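Local coordinates for protease VP4 (Blotched snakehead virus, PDB 2GEF), which is a birnavirus protease that cuts peptide bonds with a serine/lysine catalytic dyad and probably processes the viral structural polyprotein, at residues P34-L47 against F169-L182. Residues are numbered along the deposited sequence; the frame is centred on the assembly and turned at random.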
ATOM      1  N   PRO A  34      -1.503   3.076   0.167  1.00  6.29           N
ATOM      2  CA  PRO A  34      -1.085   4.322   0.788  1.00  6.85           C
ATOM      3  C   PRO A  34      -0.573   4.227   2.137  1.00  6.74           C
ATOM      4  O   PRO A  34      -0.936   3.300   2.867  1.00  6.72           O
ATOM      5  CB  PRO A  34      -2.308   5.198   0.650  1.00  7.35           C
ATOM      6  CG  PRO A  34      -3.362   4.213   0.909  1.00  7.49           C
ATOM      7  CD  PRO A  34      -2.968   2.989   0.117  1.00  6.14           C
ATOM      8  N   VAL A  35       0.465   5.079   2.377  1.00  8.57           N
ATOM      9  CA  VAL A  35       1.171   5.114   3.638  1.00  7.22           C
ATOM     10  C   VAL A  35       1.190   6.542   4.207  1.00  9.61           C
ATOM     11  O   VAL A  35       1.734   7.476   3.568  1.00  6.86           O
ATOM     12  CB  VAL A  35       2.573   4.617   3.565  1.00  8.76           C
ATOM     13  CG1 VAL A  35       3.304   4.809   5.053  1.00  3.23           C
ATOM     14  CG2 VAL A  35       2.580   3.143   3.209  1.00 10.24           C
ATOM     15  N   VAL A  36       0.575   6.708   5.402  1.00 10.46           N
ATOM     16  CA  VAL A  36       0.474   8.062   5.959  1.00 10.71           C
ATOM     17  C   VAL A  36       1.366   8.085   7.284  1.00 12.44           C
ATOM     18  O   VAL A  36       1.537   7.035   7.983  1.00 14.40           O
ATOM     19  CB  VAL A  36      -0.991   8.488   6.187  1.00  9.50           C
ATOM     20  CG1 VAL A  36      -1.864   8.329   4.952  1.00  5.21           C
ATOM     21  CG2 VAL A  36      -1.616   7.764   7.384  1.00  9.19           C
ATOM     22  N   ALA A  37       1.932   9.249   7.585  1.00 11.17           N
ATOM     23  CA  ALA A  37       2.683   9.504   8.782  1.00 10.21           C
ATOM     24  C   ALA A  37       2.458  10.965   9.197  1.00 10.78           C
ATOM     25  O   ALA A  37       2.147  11.869   8.325  1.00 10.20           O
ATOM     26  CB  ALA A  37       4.106   9.232   8.577  1.00 10.11           C
ATOM     27  N   PHE A  38       2.547  11.165  10.517  1.00  8.65           N
ATOM     28  CA  PHE A  38       2.302  12.495  11.209  1.00  9.37           C
ATOM     29  C   PHE A  38       3.456  12.971  12.053  1.00  7.44           C
ATOM     30  O   PHE A  38       3.839  12.264  12.955  1.00  9.42           O
ATOM     31  CB  PHE A  38       1.001  12.413  12.059  1.00  9.75           C
ATOM     32  CG  PHE A  38      -0.116  11.682  11.340  1.00  9.80           C
ATOM     33  CD1 PHE A  38      -0.281  10.317  11.492  1.00  3.43           C
ATOM     34  CD2 PHE A  38      -0.943  12.369  10.483  1.00 12.55           C
ATOM     35  CE1 PHE A  38      -1.271   9.602  10.744  1.00 10.71           C
ATOM     36  CE2 PHE A  38      -1.942  11.732   9.768  1.00  9.89           C
ATOM     37  CZ  PHE A  38      -2.107  10.306   9.905  1.00 11.22           C
ATOM     38  N   GLY A  39       3.975  14.194  11.857  1.00  7.86           N
ATOM     39  CA  GLY A  39       4.814  14.816  12.933  1.00  7.57           C
ATOM     40  C   GLY A  39       4.207  16.146  13.447  1.00  7.59           C
ATOM     41  O   GLY A  39       3.075  16.543  13.040  1.00  5.45           O
ATOM     42  N   ASP A  40       4.955  16.820  14.322  1.00  5.43           N
ATOM     43  CA  ASP A  40       4.718  18.200  14.738  1.00  9.75           C
ATOM     44  C   ASP A  40       4.890  18.870  13.369  1.00 10.70           C
ATOM     45  O   ASP A  40       5.604  18.348  12.564  1.00 13.10           O
ATOM     46  CB  ASP A  40       5.883  18.723  15.683  1.00  7.66           C
ATOM     47  CG  ASP A  40       6.241  17.788  16.778  1.00 11.81           C
ATOM     48  OD1 ASP A  40       5.422  16.938  17.187  1.00  7.85           O
ATOM     49  OD2 ASP A  40       7.403  17.935  17.244  1.00 16.38           O
ATOM     50  N   ASN A  41       4.255  19.931  12.993  1.00 13.08           N
ATOM     51  CA  ASN A  41       4.731  20.461  11.644  1.00 12.22           C
ATOM     52  C   ASN A  41       4.006  19.987  10.427  1.00 12.08           C
ATOM     53  O   ASN A  41       3.280  20.748   9.851  1.00 11.03           O
ATOM     54  CB  ASN A  41       6.273  20.239  11.403  1.00 14.39           C
ATOM     55  CG  ASN A  41       6.791  20.902  10.071  1.00 17.96           C
ATOM     56  OD1 ASN A  41       6.865  20.261   9.001  1.00 28.86           O
ATOM     57  ND2 ASN A  41       7.167  22.184  10.156  1.00 18.96           N
ATOM     58  N   HIS A  42       4.198  18.714  10.041  1.00 13.26           N
ATOM     59  CA  HIS A  42       3.571  18.124   8.835  1.00 13.83           C
ATOM     60  C   HIS A  42       3.167  16.602   8.897  1.00 12.87           C
ATOM     61  O   HIS A  42       3.686  15.831   9.662  1.00 13.38           O
ATOM     62  CB  HIS A  42       4.382  18.534   7.547  1.00 13.70           C
ATOM     63  CG  HIS A  42       5.508  17.611   7.223  1.00 22.16           C
ATOM     64  ND1 HIS A  42       6.273  17.003   8.196  1.00 32.04           N
ATOM     65  CD2 HIS A  42       5.936  17.095   6.040  1.00 26.70           C
ATOM     66  CE1 HIS A  42       7.126  16.157   7.622  1.00 28.81           C
ATOM     67  NE2 HIS A  42       6.962  16.219   6.313  1.00 26.29           N
ATOM     68  N   SER A  43       2.241  16.246   8.034  1.00 11.48           N
ATOM     69  CA  SER A  43       1.810  14.927   7.716  1.00  9.14           C
ATOM     70  C   SER A  43       2.272  14.616   6.307  1.00  9.11           C
ATOM     71  O   SER A  43       2.501  15.543   5.527  1.00  6.44           O
ATOM     72  CB  SER A  43       0.279  14.795   7.774  1.00  8.15           C
ATOM     73  OG  SER A  43      -0.186  15.370   9.005  1.00  7.83           O
ATOM     74  N   THR A  44       2.427  13.300   6.036  1.00  7.68           N
ATOM     75  CA  THR A  44       2.848  12.760   4.778  1.00 10.57           C
ATOM     76  C   THR A  44       1.842  11.680   4.283  1.00  8.96           C
ATOM     77  O   THR A  44       1.221  11.088   5.062  1.00  8.91           O
ATOM     78  CB  THR A  44       4.353  12.066   4.880  1.00  9.86           C
ATOM     79  OG1 THR A  44       4.342  11.022   5.901  1.00 16.08           O
ATOM     80  CG2 THR A  44       5.428  13.106   5.243  1.00 10.69           C
ATOM     81  N   SER A  45       1.738  11.501   2.970  1.00  7.68           N
ATOM     82  CA  SER A  45       0.945  10.450   2.319  1.00  8.40           C
ATOM     83  C   SER A  45       1.797  10.138   1.107  1.00  8.12           C
ATOM     84  O   SER A  45       2.209  11.102   0.310  1.00  8.49           O
ATOM     85  CB  SER A  45      -0.383  11.095   1.811  1.00  8.70           C
ATOM     86  OG  SER A  45      -1.211  10.155   1.320  1.00 10.81           O
ATOM     87  N   GLU A  46       1.987   8.851   0.880  1.00  8.05           N
ATOM     88  CA  GLU A  46       2.881   8.323  -0.183  1.00 10.45           C
ATOM     89  C   GLU A  46       2.290   6.997  -0.646  1.00 10.24           C
ATOM     90  O   GLU A  46       1.746   6.292   0.159  1.00 14.16           O
ATOM     91  CB  GLU A  46       4.126   7.838   0.590  1.00 11.44           C
ATOM     92  CG  GLU A  46       5.370   8.194   0.106  1.00 13.16           C
ATOM     93  CD  GLU A  46       6.423   8.021   1.210  1.00 13.86           C
ATOM     94  OE1 GLU A  46       6.137   8.256   2.434  1.00 16.53           O
ATOM     95  OE2 GLU A  46       7.554   7.637   0.862  1.00 15.32           O
ATOM     96  N   LEU A  47       2.613   6.506  -1.838  1.00 13.32           N
ATOM     97  CA  LEU A  47       2.475   5.037  -2.157  1.00 12.33           C
ATOM     98  C   LEU A  47       3.662   4.239  -1.892  1.00 12.31           C
ATOM     99  O   LEU A  47       4.759   4.715  -1.940  1.00 16.29           O
ATOM    100  CB  LEU A  47       2.118   4.897  -3.606  1.00 11.71           C
ATOM    101  CG  LEU A  47       0.753   5.569  -3.844  1.00  8.95           C
ATOM    102  CD1 LEU A  47       0.522   5.360  -5.326  1.00 10.99           C
ATOM    103  CD2 LEU A  47      -0.437   5.097  -3.058  1.00  6.43           C
ATOM    104  N   PHE A 169      -8.080   8.082   7.795  1.00 10.65           N
ATOM    105  CA  PHE A 169      -7.158   8.800   6.826  1.00  9.12           C
ATOM    106  C   PHE A 169      -7.439   8.579   5.354  1.00  6.05           C
ATOM    107  O   PHE A 169      -6.579   8.817   4.555  1.00  5.55           O
ATOM    108  CB  PHE A 169      -5.650   8.598   7.197  1.00  9.27           C
ATOM    109  CG  PHE A 169      -5.411   8.724   8.737  1.00 11.90           C
ATOM    110  CD1 PHE A 169      -5.677   9.952   9.404  1.00 11.31           C
ATOM    111  CD2 PHE A 169      -4.905   7.644   9.507  1.00  8.16           C
ATOM    112  CE1 PHE A 169      -5.538  10.054  10.835  1.00  9.21           C
ATOM    113  CE2 PHE A 169      -4.745   7.780  10.920  1.00 10.49           C
ATOM    114  CZ  PHE A 169      -5.100   8.974  11.561  1.00  8.74           C
ATOM    115  N   GLY A 170      -8.620   8.151   4.998  1.00  5.83           N
ATOM    116  CA  GLY A 170      -8.982   7.962   3.597  1.00  7.54           C
ATOM    117  C   GLY A 170      -8.672   9.154   2.657  1.00  8.40           C
ATOM    118  O   GLY A 170      -8.076   9.054   1.624  1.00  9.29           O
ATOM    119  N   ASN A 171      -9.192  10.295   2.980  1.00 10.30           N
ATOM    120  CA  ASN A 171      -8.848  11.487   2.297  1.00 10.38           C
ATOM    121  C   ASN A 171      -7.363  11.851   2.090  1.00  9.47           C
ATOM    122  O   ASN A 171      -6.965  12.290   1.064  1.00  8.59           O
ATOM    123  CB  ASN A 171      -9.487  12.617   3.076  1.00 12.14           C
ATOM    124  CG  ASN A 171      -9.554  13.825   2.242  1.00 20.54           C
ATOM    125  OD1 ASN A 171      -8.506  14.393   1.869  1.00 28.53           O
ATOM    126  ND2 ASN A 171     -10.743  14.134   1.765  1.00 29.00           N
ATOM    127  N   LEU A 172      -6.541  11.750   3.106  1.00  8.36           N
ATOM    128  CA  LEU A 172      -5.144  11.952   2.917  1.00  7.74           C
ATOM    129  C   LEU A 172      -4.470  10.797   2.102  1.00  7.56           C
ATOM    130  O   LEU A 172      -3.499  11.056   1.341  1.00  5.47           O
ATOM    131  CB  LEU A 172      -4.481  12.023   4.327  1.00 10.03           C
ATOM    132  CG  LEU A 172      -2.968  12.216   4.466  1.00  4.63           C
ATOM    133  CD1 LEU A 172      -2.653  13.531   3.970  1.00  2.00           C
ATOM    134  CD2 LEU A 172      -2.634  12.131   6.024  1.00  3.48           C
ATOM    135  N   LYS A 173      -4.924   9.563   2.373  1.00  5.90           N
ATOM    136  CA  LYS A 173      -4.571   8.399   1.544  1.00  4.73           C
ATOM    137  C   LYS A 173      -4.863   8.574   0.096  1.00  6.37           C
ATOM    138  O   LYS A 173      -3.919   8.296  -0.663  1.00  7.44           O
ATOM    139  CB  LYS A 173      -5.068   7.043   2.083  1.00  2.00           C
ATOM    140  CG  LYS A 173      -4.336   6.617   3.191  1.00  2.00           C
ATOM    141  CD  LYS A 173      -5.154   5.454   3.882  1.00 10.80           C
ATOM    142  CE  LYS A 173      -4.647   5.291   5.254  1.00 10.79           C
ATOM    143  NZ  LYS A 173      -3.838   4.116   5.364  1.00 16.11           N
ATOM    144  N   ALA A 174      -6.037   9.155  -0.295  1.00  6.52           N
ATOM    145  CA  ALA A 174      -6.441   9.327  -1.693  1.00  7.35           C
ATOM    146  C   ALA A 174      -5.476  10.291  -2.373  1.00 11.52           C
ATOM    147  O   ALA A 174      -5.097  10.092  -3.561  1.00 12.35           O
ATOM    148  CB  ALA A 174      -7.857   9.948  -1.771  1.00  8.77           C
ATOM    149  N   ARG A 175      -5.026  11.325  -1.644  1.00  9.60           N
ATOM    150  CA  ARG A 175      -4.026  12.199  -2.212  1.00 10.45           C
ATOM    151  C   ARG A 175      -2.863  11.433  -2.853  1.00  8.40           C
ATOM    152  O   ARG A 175      -2.420  11.776  -3.856  1.00 11.73           O
ATOM    153  CB  ARG A 175      -3.461  13.146  -1.141  1.00 10.35           C
ATOM    154  CG  ARG A 175      -4.441  13.986  -0.486  1.00 16.06           C
ATOM    155  CD  ARG A 175      -4.939  15.010  -1.471  1.00 23.44           C
ATOM    156  NE  ARG A 175      -5.652  16.050  -0.758  1.00 25.77           N
ATOM    157  CZ  ARG A 175      -5.804  17.300  -1.183  1.00 26.56           C
ATOM    158  NH1 ARG A 175      -5.280  17.722  -2.386  1.00 21.71           N
ATOM    159  NH2 ARG A 175      -6.494  18.120  -0.381  1.00 29.32           N
ATOM    160  N   ALA A 176      -2.380  10.375  -2.246  1.00 10.39           N
ATOM    161  CA  ALA A 176      -1.175   9.672  -2.611  1.00  8.67           C
ATOM    162  C   ALA A 176      -1.481   8.907  -3.876  1.00  9.19           C
ATOM    163  O   ALA A 176      -0.664   8.773  -4.794  1.00 11.03           O
ATOM    164  CB  ALA A 176      -0.790   8.719  -1.427  1.00  6.27           C
ATOM    165  N   ALA A 177      -2.681   8.418  -3.961  1.00  9.33           N
ATOM    166  CA  ALA A 177      -3.065   7.680  -5.127  1.00  8.61           C
ATOM    167  C   ALA A 177      -3.287   8.636  -6.297  1.00  8.08           C
ATOM    168  O   ALA A 177      -2.870   8.323  -7.378  1.00  7.93           O
ATOM    169  CB  ALA A 177      -4.382   6.900  -4.829  1.00  7.82           C
ATOM    170  N   HIS A 178      -4.001   9.757  -6.094  1.00  7.36           N
ATOM    171  CA  HIS A 178      -4.480  10.683  -7.177  1.00  8.09           C
ATOM    172  C   HIS A 178      -3.236  11.423  -7.775  1.00  9.15           C
ATOM    173  O   HIS A 178      -3.165  11.679  -8.977  1.00  7.41           O
ATOM    174  CB  HIS A 178      -5.522  11.652  -6.585  1.00  8.37           C
ATOM    175  CG  HIS A 178      -6.777  10.979  -6.121  1.00  7.06           C
ATOM    176  ND1 HIS A 178      -7.871  11.713  -5.664  1.00 12.95           N
ATOM    177  CD2 HIS A 178      -7.154   9.644  -6.084  1.00  3.91           C
ATOM    178  CE1 HIS A 178      -8.856  10.871  -5.328  1.00 10.57           C
ATOM    179  NE2 HIS A 178      -8.466   9.607  -5.606  1.00  8.93           N
ATOM    180  N   LYS A 179      -2.212  11.618  -6.929  1.00  9.46           N
ATOM    181  CA  LYS A 179      -1.032  12.253  -7.329  1.00 10.33           C
ATOM    182  C   LYS A 179      -0.421  11.581  -8.531  1.00 11.28           C
ATOM    183  O   LYS A 179       0.231  12.205  -9.404  1.00 11.49           O
ATOM    184  CB  LYS A 179      -0.053  12.379  -6.154  1.00 11.49           C
ATOM    185  CG  LYS A 179       1.237  13.205  -6.585  1.00 10.18           C
ATOM    186  CD  LYS A 179       2.384  13.134  -5.497  1.00 12.46           C
ATOM    187  CE  LYS A 179       3.699  13.996  -5.840  1.00 18.81           C
ATOM    188  NZ  LYS A 179       4.948  13.987  -4.825  1.00 17.27           N
ATOM    189  N   ILE A 180      -0.569  10.276  -8.598  1.00 10.59           N
ATOM    190  CA  ILE A 180      -0.147   9.700  -9.824  1.00  9.45           C
ATOM    191  C   ILE A 180      -1.252   9.206 -10.718  1.00 10.21           C
ATOM    192  O   ILE A 180      -0.990   8.383 -11.482  1.00  7.58           O
ATOM    193  CB  ILE A 180       0.967   8.676  -9.607  1.00 11.28           C
ATOM    194  CG1 ILE A 180       0.488   7.466  -8.793  1.00  9.53           C
ATOM    195  CG2 ILE A 180       2.219   9.348  -8.982  1.00  6.48           C
ATOM    196  CD1 ILE A 180       1.490   6.368  -8.983  1.00 11.57           C
ATOM    197  N   GLY A 181      -2.492   9.756 -10.623  1.00 11.48           N
ATOM    198  CA  GLY A 181      -3.600   9.311 -11.573  1.00 12.03           C
ATOM    199  C   GLY A 181      -4.331   7.967 -11.280  1.00  9.23           C
ATOM    200  O   GLY A 181      -5.059   7.502 -12.098  1.00 10.31           O
ATOM    201  N   LEU A 182      -4.227   7.471 -10.071  1.00  7.84           N
ATOM    202  CA  LEU A 182      -4.793   6.194  -9.619  1.00  8.50           C
ATOM    203  C   LEU A 182      -5.920   6.412  -8.646  1.00  8.51           C
ATOM    204  O   LEU A 182      -5.782   7.350  -7.821  1.00  8.22           O
ATOM    205  CB  LEU A 182      -3.747   5.371  -8.863  1.00  6.75           C
ATOM    206  CG  LEU A 182      -2.509   4.956  -9.618  1.00  4.91           C
ATOM    207  CD1 LEU A 182      -1.636   3.855  -8.881  1.00  4.79           C
ATOM    208  CD2 LEU A 182      -2.905   4.375 -11.057  1.00  2.00           C
TER
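Helix 170-178, which carries Lys173, the general base of the Ser/Lys dyad, packs on the beta-hairpin of strands 34-38 and 43-47, with Pro34 and Val36 flanking the lysine's aliphatic stem. Pro34 CG and Val36 CG1 each lie 3.5 Å from Lys173 CG, and both side chains cross the lysine at roughly a right angle. These rigid or branched apolar groups hold the buried methylenes snugly, while NZ makes a weak hydrogen bond to Thr156 OG1, and the lysine side chain lies against that of the nucleophile Ser136. One turn further along the helix Ala176 sits over strand 43-47; its small methyl lets the backbones approach to 4.9 Å between the CA atoms of Ala176 and Glu46. Ser45, its OG turned anti to the backbone N (chi1 -174°), donates a very short hydrogen bond of 2.5 Å from OG to Leu172 O, giving this buried hydroxyl a partner on the helix. Leu172 pushes CD2 between Val36 and Phe38, 3.8 Å from Phe38 CE2. At the N-cap, the Phe169 ring receives Phe38 CZ over the centre of one face, with the ring planes inclined at 49°. At the other end Leu47 CD1 meets Ile180 CD1 tip to tip, just before Gly181, the positive-phi C-prime residue of the helix-ending Schellman motif. A general-base lysine on a helix, its stem buried against a beta-hairpin, fits this VP4 protease's Ser/Lys dyad site, and probably that of Peptidase S50 relatives.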